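Local coordinates for protein phosphoribosylaminoimidazole carboxylase, ATPase subunit (Thermus thermophilus, PDB 3AW8) that probably catalyses the ATP-dependent carboxylation of 5-aminoimidazole ribonucleotide with bicarbonate, giving N5-carboxyaminoimidazole ribonucleotide in de novo purine synthesis, at residues F177-S182 and L198-H203; V242-F247 and E258-V263; H322-G327 and V336-L341; R12-A17 and E280-A285. One frame throughout, in Å; residues are numbered along the deposited sequence.

Interaction 1 (F177-S182 and L198-H203). With AMP (adenosine monophosphate), chain C.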
# COMPACT_ATOMS: atom_id res chain seq x y z
N PHE A 177 19.07 -14.26 27.24
CA PHE A 177 18.19 -13.11 27.11
C PHE A 177 16.73 -13.40 27.43
O PHE A 177 16.24 -14.52 27.25
CB PHE A 177 18.32 -12.52 25.69
CG PHE A 177 17.96 -13.48 24.59
CD1 PHE A 177 16.62 -13.70 24.25
CD2 PHE A 177 18.94 -14.20 23.93
CE1 PHE A 177 16.28 -14.63 23.26
CE2 PHE A 177 18.61 -15.14 22.94
CZ PHE A 177 17.28 -15.35 22.61
N ASP A 178 16.04 -12.37 27.91
CA ASP A 178 14.62 -12.46 28.23
C ASP A 178 13.91 -12.60 26.90
O ASP A 178 12.97 -13.39 26.74
CB ASP A 178 14.17 -11.18 28.94
CG ASP A 178 14.84 -10.98 30.29
OD1 ASP A 178 14.92 -9.81 30.74
OD2 ASP A 178 15.27 -11.98 30.90
N ARG A 179 14.37 -11.82 25.93
CA ARG A 179 13.82 -11.84 24.58
C ARG A 179 14.75 -11.09 23.63
O ARG A 179 15.73 -10.47 24.05
CB ARG A 179 12.45 -11.17 24.56
CG ARG A 179 12.49 -9.68 24.88
CD ARG A 179 11.11 -9.05 24.83
NE ARG A 179 11.15 -7.68 25.31
CZ ARG A 179 10.09 -6.89 25.40
NH1 ARG A 179 10.23 -5.64 25.85
NH2 ARG A 179 8.90 -7.34 25.03
N GLU A 180 14.41 -11.16 22.35
CA GLU A 180 15.16 -10.47 21.32
C GLU A 180 14.27 -9.34 20.84
O GLU A 180 13.05 -9.50 20.71
CB GLU A 180 15.48 -11.43 20.16
CG GLU A 180 16.70 -12.28 20.42
CD GLU A 180 17.00 -13.25 19.29
OE1 GLU A 180 16.39 -14.34 19.26
OE2 GLU A 180 17.84 -12.91 18.42
N VAL A 181 14.85 -8.17 20.62
CA VAL A 181 14.09 -7.03 20.14
C VAL A 181 14.91 -6.30 19.09
O VAL A 181 16.11 -6.54 18.96
CB VAL A 181 13.71 -6.06 21.30
CG1 VAL A 181 12.86 -6.79 22.33
CG2 VAL A 181 14.97 -5.48 21.95
N SER A 182 14.26 -5.44 18.33
CA SER A 182 14.97 -4.68 17.30
C SER A 182 14.36 -3.30 17.21
O SER A 182 13.19 -3.11 17.52
CB SER A 182 14.87 -5.38 15.94
OG SER A 182 13.57 -5.28 15.41
N LEU A 198 10.02 -0.13 19.63
CA LEU A 198 10.86 -1.31 19.67
C LEU A 198 9.95 -2.42 19.21
O LEU A 198 8.73 -2.28 19.25
CB LEU A 198 11.35 -1.60 21.10
CG LEU A 198 12.60 -0.86 21.59
CD1 LEU A 198 12.82 -1.17 23.06
CD2 LEU A 198 13.82 -1.28 20.78
N VAL A 199 10.53 -3.53 18.76
CA VAL A 199 9.73 -4.65 18.28
C VAL A 199 10.30 -5.93 18.88
O VAL A 199 11.52 -6.08 18.98
CB VAL A 199 9.78 -4.74 16.73
CG1 VAL A 199 8.99 -5.95 16.24
CG2 VAL A 199 9.22 -3.46 16.12
N GLU A 200 9.43 -6.84 19.30
CA GLU A 200 9.88 -8.10 19.86
C GLU A 200 9.89 -9.14 18.75
O GLU A 200 8.86 -9.40 18.12
CB GLU A 200 8.97 -8.56 20.99
CG GLU A 200 9.19 -10.01 21.37
CD GLU A 200 8.41 -10.43 22.58
OE1 GLU A 200 8.25 -11.66 22.77
OE2 GLU A 200 7.96 -9.54 23.34
N ASN A 201 11.05 -9.74 18.51
CA ASN A 201 11.18 -10.73 17.45
C ASN A 201 11.46 -12.12 18.00
O ASN A 201 12.26 -12.28 18.91
CB ASN A 201 12.31 -10.31 16.50
CG ASN A 201 12.26 -8.83 16.17
OD1 ASN A 201 13.24 -8.11 16.38
ND2 ASN A 201 11.12 -8.38 15.66
N ARG A 202 10.78 -13.11 17.45
CA ARG A 202 10.97 -14.48 17.89
C ARG A 202 11.48 -15.32 16.75
O ARG A 202 10.86 -15.37 15.69
CB ARG A 202 9.67 -15.08 18.41
CG ARG A 202 9.11 -14.34 19.59
CD ARG A 202 7.94 -15.09 20.15
NE ARG A 202 7.38 -14.38 21.30
CZ ARG A 202 6.25 -14.73 21.90
NH1 ARG A 202 5.56 -15.77 21.45
NH2 ARG A 202 5.81 -14.03 22.93
N HIS A 203 12.61 -15.98 16.98
CA HIS A 203 13.21 -16.80 15.96
C HIS A 203 13.03 -18.26 16.31
O HIS A 203 12.84 -18.61 17.47
CB HIS A 203 14.70 -16.49 15.85
CG HIS A 203 14.99 -15.04 15.60
ND1 HIS A 203 14.90 -14.47 14.35
CD2 HIS A 203 15.32 -14.04 16.45
CE1 HIS A 203 15.16 -13.18 14.45
NE2 HIS A 203 15.41 -12.89 15.71
P AMP C . 22.37 -14.78 13.42
O1P AMP C . 21.43 -13.91 12.67
O2P AMP C . 23.09 -13.93 14.59
O3P AMP C . 23.49 -15.36 12.41
O5' AMP C . 21.56 -16.04 14.07
C5' AMP C . 20.60 -15.52 15.01
C4' AMP C . 20.02 -16.68 15.84
O4' AMP C . 21.04 -17.29 16.69
C3' AMP C . 18.89 -16.19 16.77
O3' AMP C . 17.81 -17.14 16.78
C2' AMP C . 19.54 -16.04 18.15
O2' AMP C . 18.64 -16.41 19.20
C1' AMP C . 20.79 -16.95 18.10
N9 AMP C . 21.97 -16.26 18.69
C8 AMP C . 22.88 -15.48 18.02
N7 AMP C . 23.79 -15.03 18.83
C5 AMP C . 23.53 -15.48 20.08
C6 AMP C . 24.15 -15.33 21.35
N6 AMP C . 25.29 -14.57 21.49
N1 AMP C . 23.59 -15.95 22.42
C2 AMP C . 22.49 -16.70 22.30
N3 AMP C . 21.88 -16.86 21.13
C4 AMP C . 22.35 -16.28 20.00
O HOH W 1 13.94 -15.77 19.47
O HOH W 2 12.18 -12.66 21.51
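Residues 179-182 and 199-203 lie on the two arms (strands 179-187 and 193-204) of an antiparallel beta hairpin in the ATP-grasp domain, and Glu180 and His203 carry its AMP end into the nucleotide pocket. Ser182 and Val199 form a hydrogen-bonded pair: Ser182 N gives to Val199 O (2.9 Å), and Val199 N returns a bond to Ser182 O. Nearer the nucleotide a water takes part, accepting from Glu180 N (2.8 Å) and donating to Asn201 O.

The side chain of Glu180 runs extended beyond CG, which lies over one face of the Phe177 ring toward its rim. Its OE1 accepts from the ribose O2' of AMP (3.1 Å) and from a second water, which in turn accepts from His203 N (2.8 Å). That same OE1 lies at the edge of the His203 imidazole, 3.0 Å from CD2, with carboxylate and ring planes 46° apart. His203 CB comes to 3.3 Å from O3' of AMP, and the two residues thus meet the ribose hydroxyls from the same side.

On the other face, around Val181, charge takes over. Arg179 NH2 reaches Glu200 OE2 (2.9 Å) on its anti side, nearly within the guanidinium plane but well out of the carboxylate plane, while Glu200 OE1 receives Arg202 NE (3.2 Å). One carboxylate therefore joins two arginines, and Arg179 is further tied through NE to Gln249 and through NH2 to Pro216 O.

Strand 241-250 flanks the first arm, with Val181 bonded to Phe247 through the backbone. Strand 207-213 borders the second arm, and helix 220-237 packs on Leu198.

Interaction 2 (V242-F247 and E258-V263). With AMP (adenosine monophosphate), chain C.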
# COMPACT_ATOMS: atom_id res chain seq x y z
N VAL A 242 16.93 3.76 6.11
CA VAL A 242 16.50 3.01 7.27
C VAL A 242 17.59 2.06 7.75
O VAL A 242 18.22 1.36 6.96
CB VAL A 242 15.21 2.24 6.97
CG1 VAL A 242 14.92 1.21 8.07
CG2 VAL A 242 14.06 3.24 6.86
N LEU A 243 17.79 2.05 9.06
CA LEU A 243 18.80 1.22 9.69
C LEU A 243 18.08 0.32 10.70
O LEU A 243 17.22 0.77 11.45
CB LEU A 243 19.82 2.15 10.37
CG LEU A 243 21.08 1.67 11.07
CD1 LEU A 243 20.80 1.49 12.54
CD2 LEU A 243 21.59 0.40 10.43
N ALA A 244 18.42 -0.97 10.70
CA ALA A 244 17.79 -1.92 11.62
C ALA A 244 18.81 -2.45 12.62
O ALA A 244 19.80 -3.09 12.25
CB ALA A 244 17.17 -3.07 10.84
N LEU A 245 18.54 -2.19 13.89
CA LEU A 245 19.41 -2.62 14.98
C LEU A 245 18.72 -3.69 15.82
O LEU A 245 17.62 -3.48 16.33
CB LEU A 245 19.76 -1.42 15.86
CG LEU A 245 21.15 -0.79 15.74
CD1 LEU A 245 21.67 -0.92 14.31
CD2 LEU A 245 21.09 0.67 16.19
N GLU A 246 19.37 -4.84 15.95
CA GLU A 246 18.84 -5.94 16.74
C GLU A 246 19.60 -6.06 18.06
O GLU A 246 20.83 -6.09 18.07
CB GLU A 246 18.95 -7.25 15.96
CG GLU A 246 17.85 -7.43 14.94
CD GLU A 246 17.88 -8.80 14.30
OE1 GLU A 246 18.69 -9.01 13.37
OE2 GLU A 246 17.09 -9.68 14.73
N PHE A 247 18.87 -6.13 19.16
CA PHE A 247 19.50 -6.27 20.47
C PHE A 247 18.97 -7.49 21.22
O PHE A 247 17.97 -8.10 20.83
CB PHE A 247 19.23 -5.04 21.36
CG PHE A 247 19.73 -3.75 20.78
CD1 PHE A 247 18.94 -3.03 19.89
CD2 PHE A 247 20.97 -3.24 21.14
CE1 PHE A 247 19.38 -1.82 19.37
CE2 PHE A 247 21.42 -2.03 20.63
CZ PHE A 247 20.63 -1.32 19.74
N GLU A 258 23.00 -7.55 16.03
CA GLU A 258 23.21 -7.36 14.59
C GLU A 258 22.67 -6.05 14.05
O GLU A 258 21.74 -5.47 14.61
CB GLU A 258 22.53 -8.48 13.79
CG GLU A 258 23.29 -9.77 13.67
CD GLU A 258 22.59 -10.76 12.75
OE1 GLU A 258 21.45 -11.17 13.07
OE2 GLU A 258 23.18 -11.12 11.71
N MET A 259 23.24 -5.60 12.94
CA MET A 259 22.78 -4.39 12.29
C MET A 259 22.62 -4.71 10.80
O MET A 259 23.38 -5.50 10.24
CB MET A 259 23.77 -3.23 12.49
CG MET A 259 25.03 -3.27 11.64
SD MET A 259 25.14 -1.82 10.55
CE MET A 259 25.89 -0.62 11.62
N ALA A 260 21.59 -4.14 10.18
CA ALA A 260 21.33 -4.36 8.76
C ALA A 260 21.13 -2.97 8.15
O ALA A 260 20.24 -2.23 8.57
CB ALA A 260 20.08 -5.22 8.58
N PRO A 261 21.95 -2.61 7.16
CA PRO A 261 21.81 -1.29 6.53
C PRO A 261 20.66 -1.25 5.54
O PRO A 261 20.87 -1.00 4.35
CB PRO A 261 23.17 -1.11 5.85
CG PRO A 261 23.46 -2.50 5.38
CD PRO A 261 23.07 -3.36 6.57
N ARG A 262 19.44 -1.47 6.03
CA ARG A 262 18.28 -1.50 5.15
C ARG A 262 16.98 -1.81 5.88
O ARG A 262 16.96 -2.11 7.08
CB ARG A 262 18.48 -2.60 4.12
CG ARG A 262 18.78 -3.95 4.78
CD ARG A 262 18.78 -5.09 3.80
NE ARG A 262 19.12 -6.36 4.43
CZ ARG A 262 18.36 -7.01 5.33
NH1 ARG A 262 17.19 -6.51 5.72
NH2 ARG A 262 18.77 -8.16 5.82
N VAL A 263 15.88 -1.74 5.14
CA VAL A 263 14.59 -2.07 5.69
C VAL A 263 14.79 -3.50 6.17
O VAL A 263 15.59 -4.25 5.60
CB VAL A 263 13.50 -2.01 4.63
CG1 VAL A 263 13.16 -0.55 4.35
CG2 VAL A 263 13.96 -2.72 3.35
P AMP C . 22.37 -14.78 13.42
O1P AMP C . 21.43 -13.91 12.67
O2P AMP C . 23.09 -13.93 14.59
O3P AMP C . 23.49 -15.36 12.41
O5' AMP C . 21.56 -16.04 14.07
C5' AMP C . 20.60 -15.52 15.01
C4' AMP C . 20.02 -16.68 15.84
O4' AMP C . 21.04 -17.29 16.69
C3' AMP C . 18.89 -16.19 16.77
O3' AMP C . 17.81 -17.14 16.78
C2' AMP C . 19.54 -16.04 18.15
O2' AMP C . 18.64 -16.41 19.20
C1' AMP C . 20.79 -16.95 18.10
N9 AMP C . 21.97 -16.26 18.69
C8 AMP C . 22.88 -15.48 18.02
N7 AMP C . 23.79 -15.03 18.83
C5 AMP C . 23.53 -15.48 20.08
C6 AMP C . 24.15 -15.33 21.35
N6 AMP C . 25.29 -14.57 21.49
N1 AMP C . 23.59 -15.95 22.42
C2 AMP C . 22.49 -16.70 22.30
N3 AMP C . 21.88 -16.86 21.13
C4 AMP C . 22.35 -16.28 20.00
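Ala244 and Glu246 pair with Ala260 and Glu258 in an antiparallel hairpin of the ATP-grasp domain, strands 241-250 and 253-260, the latter outermost within this chain at one margin of the large antiparallel sheet. Backbone bonds set the register. Ala244 N reaches Ala260 O (3.1 Å) and Ala260 N returns to Ala244 O; Glu246 N gives to Glu258 O (2.8 Å), with a weak return bond.

Apolar packing lies on the face of Leu245 and Met259, whose side chains run side by side with CD1 of Leu245 3.6 Å from CB of Met259. Helix 97-107 covers both through Phe104.

Acidic groups gather on the other face. The chains of Glu246 and Glu258 extend the same way, their OE1 atoms 3.5 Å apart. With CG beside the backbone N (chi1 -82°), the extended chain of Glu258 carries OE1 to 2.8 Å from O1P of AMP. Cutting Glu258 back to an alanine would probably open a gap beside the phosphate and take away the acidic group that meets O1P.

Beyond the strand, Pro261 centres an inverse gamma turn. Arg262, salt-bridged to Glu68 through NH2, has Ala260 CB over its guanidinium face and sends NH1 to Val263 O (2.8 Å).

Interaction 3 (H322-G327 and V336-L341)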
# COMPACT_ATOMS: atom_id res chain seq x y z
N HIS A 322 -3.62 -8.87 7.28
CA HIS A 322 -3.21 -8.36 5.98
C HIS A 322 -2.19 -9.30 5.36
O HIS A 322 -1.05 -9.41 5.82
CB HIS A 322 -2.62 -6.96 6.11
CG HIS A 322 -3.60 -5.95 6.63
ND1 HIS A 322 -3.76 -5.70 7.98
CD2 HIS A 322 -4.47 -5.14 5.99
CE1 HIS A 322 -4.69 -4.77 8.15
NE2 HIS A 322 -5.13 -4.42 6.96
N LEU A 323 -2.61 -9.99 4.31
CA LEU A 323 -1.75 -10.94 3.63
C LEU A 323 -0.77 -10.26 2.66
O LEU A 323 -1.09 -9.25 2.02
CB LEU A 323 -2.61 -11.95 2.87
CG LEU A 323 -1.82 -13.02 2.12
CD1 LEU A 323 -1.02 -13.82 3.14
CD2 LEU A 323 -2.75 -13.92 1.31
N HIS A 324 0.43 -10.82 2.57
CA HIS A 324 1.46 -10.30 1.67
C HIS A 324 2.18 -11.49 1.07
O HIS A 324 2.99 -12.13 1.74
CB HIS A 324 2.45 -9.41 2.42
CG HIS A 324 1.93 -8.04 2.73
ND1 HIS A 324 2.10 -6.97 1.89
CD2 HIS A 324 1.19 -7.59 3.77
CE1 HIS A 324 1.49 -5.91 2.39
NE2 HIS A 324 0.93 -6.26 3.54
N TRP A 325 1.87 -11.80 -0.19
CA TRP A 325 2.51 -12.91 -0.87
C TRP A 325 3.58 -12.28 -1.76
O TRP A 325 3.28 -11.41 -2.57
CB TRP A 325 1.48 -13.68 -1.71
CG TRP A 325 2.03 -14.97 -2.22
CD1 TRP A 325 2.28 -15.30 -3.53
CD2 TRP A 325 2.50 -16.07 -1.43
NE1 TRP A 325 2.88 -16.54 -3.59
CE2 TRP A 325 3.03 -17.03 -2.32
CE3 TRP A 325 2.54 -16.33 -0.05
CZ2 TRP A 325 3.59 -18.22 -1.88
CZ3 TRP A 325 3.10 -17.52 0.39
CH2 TRP A 325 3.62 -18.45 -0.52
N TYR A 326 4.83 -12.72 -1.63
CA TYR A 326 5.90 -12.11 -2.41
C TYR A 326 6.00 -12.49 -3.88
O TYR A 326 6.74 -11.85 -4.63
CB TYR A 326 7.25 -12.36 -1.73
CG TYR A 326 7.27 -11.93 -0.29
CD1 TYR A 326 6.48 -10.86 0.16
CD2 TYR A 326 8.09 -12.57 0.64
CE1 TYR A 326 6.51 -10.45 1.48
CE2 TYR A 326 8.12 -12.17 1.96
CZ TYR A 326 7.33 -11.11 2.38
OH TYR A 326 7.38 -10.69 3.69
N GLY A 327 5.26 -13.51 -4.31
CA GLY A 327 5.31 -13.92 -5.70
C GLY A 327 6.48 -14.85 -6.01
O GLY A 327 6.73 -15.17 -7.16
N VAL A 336 8.44 -16.65 1.67
CA VAL A 336 7.53 -16.49 0.54
C VAL A 336 6.41 -15.50 0.78
O VAL A 336 5.59 -15.26 -0.10
CB VAL A 336 6.93 -17.84 0.11
CG1 VAL A 336 7.99 -18.67 -0.57
CG2 VAL A 336 6.40 -18.59 1.31
N GLY A 337 6.39 -14.91 1.97
CA GLY A 337 5.37 -13.92 2.27
C GLY A 337 5.32 -13.64 3.75
O GLY A 337 6.19 -14.06 4.50
N HIS A 338 4.31 -12.90 4.17
CA HIS A 338 4.11 -12.63 5.58
C HIS A 338 2.67 -12.17 5.79
O HIS A 338 1.95 -11.87 4.83
CB HIS A 338 5.12 -11.60 6.09
CG HIS A 338 4.80 -10.18 5.73
ND1 HIS A 338 5.28 -9.58 4.58
CD2 HIS A 338 4.06 -9.25 6.36
CE1 HIS A 338 4.85 -8.33 4.54
NE2 HIS A 338 4.11 -8.10 5.60
N ILE A 339 2.24 -12.14 7.05
CA ILE A 339 0.89 -11.71 7.39
C ILE A 339 0.96 -10.74 8.55
O ILE A 339 1.51 -11.05 9.60
CB ILE A 339 0.03 -12.90 7.86
CG1 ILE A 339 -0.08 -13.95 6.76
CG2 ILE A 339 -1.35 -12.40 8.28
CD1 ILE A 339 -0.74 -15.23 7.22
N THR A 340 0.40 -9.55 8.37
CA THR A 340 0.38 -8.60 9.46
C THR A 340 -1.02 -8.47 10.01
O THR A 340 -1.96 -8.14 9.29
CB THR A 340 0.89 -7.22 9.04
OG1 THR A 340 2.30 -7.29 8.82
CG2 THR A 340 0.59 -6.20 10.14
N LEU A 341 -1.14 -8.75 11.30
CA LEU A 341 -2.41 -8.67 12.02
C LEU A 341 -2.37 -7.39 12.82
O LEU A 341 -1.53 -7.22 13.71
CB LEU A 341 -2.55 -9.87 12.95
CG LEU A 341 -3.81 -10.00 13.82
CD1 LEU A 341 -5.06 -10.04 12.95
CD2 LEU A 341 -3.70 -11.27 14.65
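Tyr326, Val336 and His338 have the most surface buried in this antiparallel beta hairpin of the C-terminal domain, strands 321-325 and 335-343. The backbone ladder pairs His322 with Thr340 and His324 with His338.

Tyr326 lies just past its strand and folds back across the partner. Gly337 CA sits over the centre of its ring, 3.3 Å from the centroid, in a CH-pi contact, and the OH reaches ND1 of His338 at 2.5 Å in a hydrogen bond that either could donate. A phenylalanine in place of Tyr326 would probably leave ND1 of His338 without this mate and the imidazole freer to turn.

With CG between the backbone N and the carbonyl carbon (chi1 77°), the His338 ring comes alongside His324. The imidazoles are almost parallel, planes 3° apart, but slid so that they barely overlap, and CB of His324 stands over the His338 face, 3.7 Å from its centroid. His324 NE2 is held by Glu272.

Val336 shares a classic beta bulge with Gly337 opposite Leu305, and its O accepts from Tyr326 N (3.1 Å). The same oxygen sits over one face of Trp325, whose backbone bonds to the second subunit. CG2 of Val336 runs alongside that ring, 3.3 Å from Trp325 CH2.

At the far end, His322 NE2 reaches Glu275 O of the second subunit, while Thr340 O takes His322 N (2.7 Å) and, weakly, His322 ND1 (3.3 Å).

Interaction 4 (R12-A17 and E280-A285)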
# COMPACT_ATOMS: atom_id res chain seq x y z
N ARG A 12 10.91 -5.43 -3.72
CA ARG A 12 9.54 -5.46 -4.23
C ARG A 12 8.69 -4.51 -3.39
O ARG A 12 7.88 -3.75 -3.91
CB ARG A 12 8.98 -6.88 -4.15
CG ARG A 12 7.53 -7.06 -4.56
CD ARG A 12 7.08 -8.47 -4.13
NE ARG A 12 5.67 -8.74 -4.39
CZ ARG A 12 5.17 -9.20 -5.53
NH1 ARG A 12 5.97 -9.46 -6.56
NH2 ARG A 12 3.87 -9.39 -5.65
N MET A 13 8.88 -4.55 -2.08
CA MET A 13 8.09 -3.69 -1.22
C MET A 13 8.49 -2.23 -1.26
O MET A 13 7.63 -1.36 -1.13
CB MET A 13 8.06 -4.26 0.19
CG MET A 13 7.25 -5.57 0.22
SD MET A 13 6.92 -6.22 1.84
CE MET A 13 8.45 -7.19 2.12
N LEU A 14 9.78 -1.95 -1.48
CA LEU A 14 10.23 -0.56 -1.62
C LEU A 14 9.51 0.04 -2.84
O LEU A 14 8.95 1.15 -2.78
CB LEU A 14 11.74 -0.49 -1.85
CG LEU A 14 12.60 -0.67 -0.60
CD1 LEU A 14 14.05 -0.99 -0.97
CD2 LEU A 14 12.50 0.61 0.23
N ALA A 15 9.50 -0.70 -3.95
CA ALA A 15 8.85 -0.20 -5.15
C ALA A 15 7.35 0.03 -4.94
O ALA A 15 6.82 1.07 -5.35
CB ALA A 15 9.08 -1.16 -6.32
N LEU A 16 6.66 -0.92 -4.30
CA LEU A 16 5.22 -0.77 -4.06
C LEU A 16 4.95 0.44 -3.18
O LEU A 16 3.94 1.12 -3.36
CB LEU A 16 4.63 -2.03 -3.40
CG LEU A 16 4.68 -3.28 -4.29
CD1 LEU A 16 4.21 -4.51 -3.51
CD2 LEU A 16 3.82 -3.07 -5.52
N ALA A 17 5.85 0.72 -2.25
CA ALA A 17 5.67 1.87 -1.38
C ALA A 17 6.03 3.17 -2.12
O ALA A 17 5.55 4.25 -1.76
CB ALA A 17 6.52 1.72 -0.11
N GLU A 280 8.35 3.31 2.88
CA GLU A 280 8.13 4.67 2.44
C GLU A 280 9.17 5.61 3.08
O GLU A 280 9.72 6.49 2.42
CB GLU A 280 6.72 5.15 2.77
CG GLU A 280 6.49 6.60 2.32
CD GLU A 280 5.10 7.14 2.61
OE1 GLU A 280 4.97 8.38 2.66
OE2 GLU A 280 4.15 6.35 2.76
N ASN A 281 9.44 5.41 4.37
CA ASN A 281 10.40 6.25 5.06
C ASN A 281 11.81 6.13 4.50
O ASN A 281 12.54 7.12 4.40
CB ASN A 281 10.40 5.95 6.56
CG ASN A 281 9.77 7.06 7.38
OD1 ASN A 281 9.40 6.86 8.53
ND2 ASN A 281 9.65 8.24 6.78
N HIS A 282 12.20 4.91 4.13
CA HIS A 282 13.52 4.70 3.58
C HIS A 282 13.61 5.54 2.32
O HIS A 282 14.61 6.23 2.09
CB HIS A 282 13.74 3.23 3.21
CG HIS A 282 15.09 2.96 2.62
ND1 HIS A 282 16.23 2.82 3.39
CD2 HIS A 282 15.49 2.81 1.34
CE1 HIS A 282 17.26 2.61 2.60
NE2 HIS A 282 16.85 2.60 1.35
N LEU A 283 12.55 5.49 1.53
CA LEU A 283 12.47 6.23 0.28
C LEU A 283 12.52 7.73 0.55
O LEU A 283 13.24 8.47 -0.13
CB LEU A 283 11.19 5.86 -0.47
CG LEU A 283 11.24 4.99 -1.74
CD1 LEU A 283 12.44 4.07 -1.74
CD2 LEU A 283 9.94 4.19 -1.83
N ARG A 284 11.75 8.18 1.53
CA ARG A 284 11.72 9.60 1.86
C ARG A 284 13.10 10.06 2.31
O ARG A 284 13.58 11.12 1.90
CB ARG A 284 10.65 9.88 2.93
CG ARG A 284 9.24 9.75 2.37
CD ARG A 284 8.15 9.55 3.42
NE ARG A 284 7.73 10.80 4.05
CZ ARG A 284 6.53 11.00 4.59
NH1 ARG A 284 5.61 10.04 4.60
NH2 ARG A 284 6.25 12.16 5.15
N ALA A 285 13.75 9.23 3.12
CA ALA A 285 15.09 9.53 3.61
C ALA A 285 16.09 9.73 2.47
O ALA A 285 16.62 10.82 2.30
CB ALA A 285 15.57 8.43 4.52
O HOH W 3 3.79 5.25 0.37
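Leu283 packs against Leu14 where two helices cross: 9-18, which follows the first strand of the Rossmann-like preATP-grasp domain, and 278-287. The short segments pass with their axes 9.2 Å apart at a signed crossing angle of -74°, and the contact between them is apolar except for one bridging water.

From CB, which points at the other helix, the Leu283 chain runs to CG and forks there. Branch CD1 meets CD2 of Leu14 at 4.0 Å, methyl against methyl. Branch CD2 goes to the backbone instead: it lies 3.3 Å from O of Leu14 and touches the carbonyl carbon of Ala17 one helical turn later, so this methyl bears on the flank of the helix. Phe25 and Ile2, from two strands of the parallel sheet, also touch Leu283.

Leu14 answers with one methyl. With CG beside the backbone N (chi1 -78°), the branch is carried over far enough for CD2 to touch His282 as well as Leu283, coming 3.9 Å from CD2 of the imidazole. That ring is fixed by its polar atoms, NE2 with Thr64 and ND1 with Val242 N.

The backbones come nearest at Ala17 and Glu280, whose CA atoms are 5.3 Å apart. Here CB of Ala17 comes 3.8 Å from N of Glu280. Glu280 turns OE1 to Arg284 in a salt bridge, and a water donates to Ala17 O (2.9 Å) and, weakly, to Glu280 OE2.

Overall arrangement
All four contacts are largely buried, but their chemistry follows their place in the fold. Interactions 1 and 2 are neighbouring hairpins of one sheet, with strands 179-187 and 241-250 side by side and Ser182 packed on Glu246, and both reach AMP: the first with ribose contacts, the second with a carboxylate near the phosphate. Interaction 3 belongs to the same sheet but lies at its other end, about 21 Å between centres from each of them, and is aromatic and histidine-rich. Interaction 4 alone joins helices, by aliphatic packing; it touches interaction 2 through His282 and interaction 3 through Met13. Interactions 3 and 4 also meet the second subunit, which touches neither nucleotide-side hairpin contact.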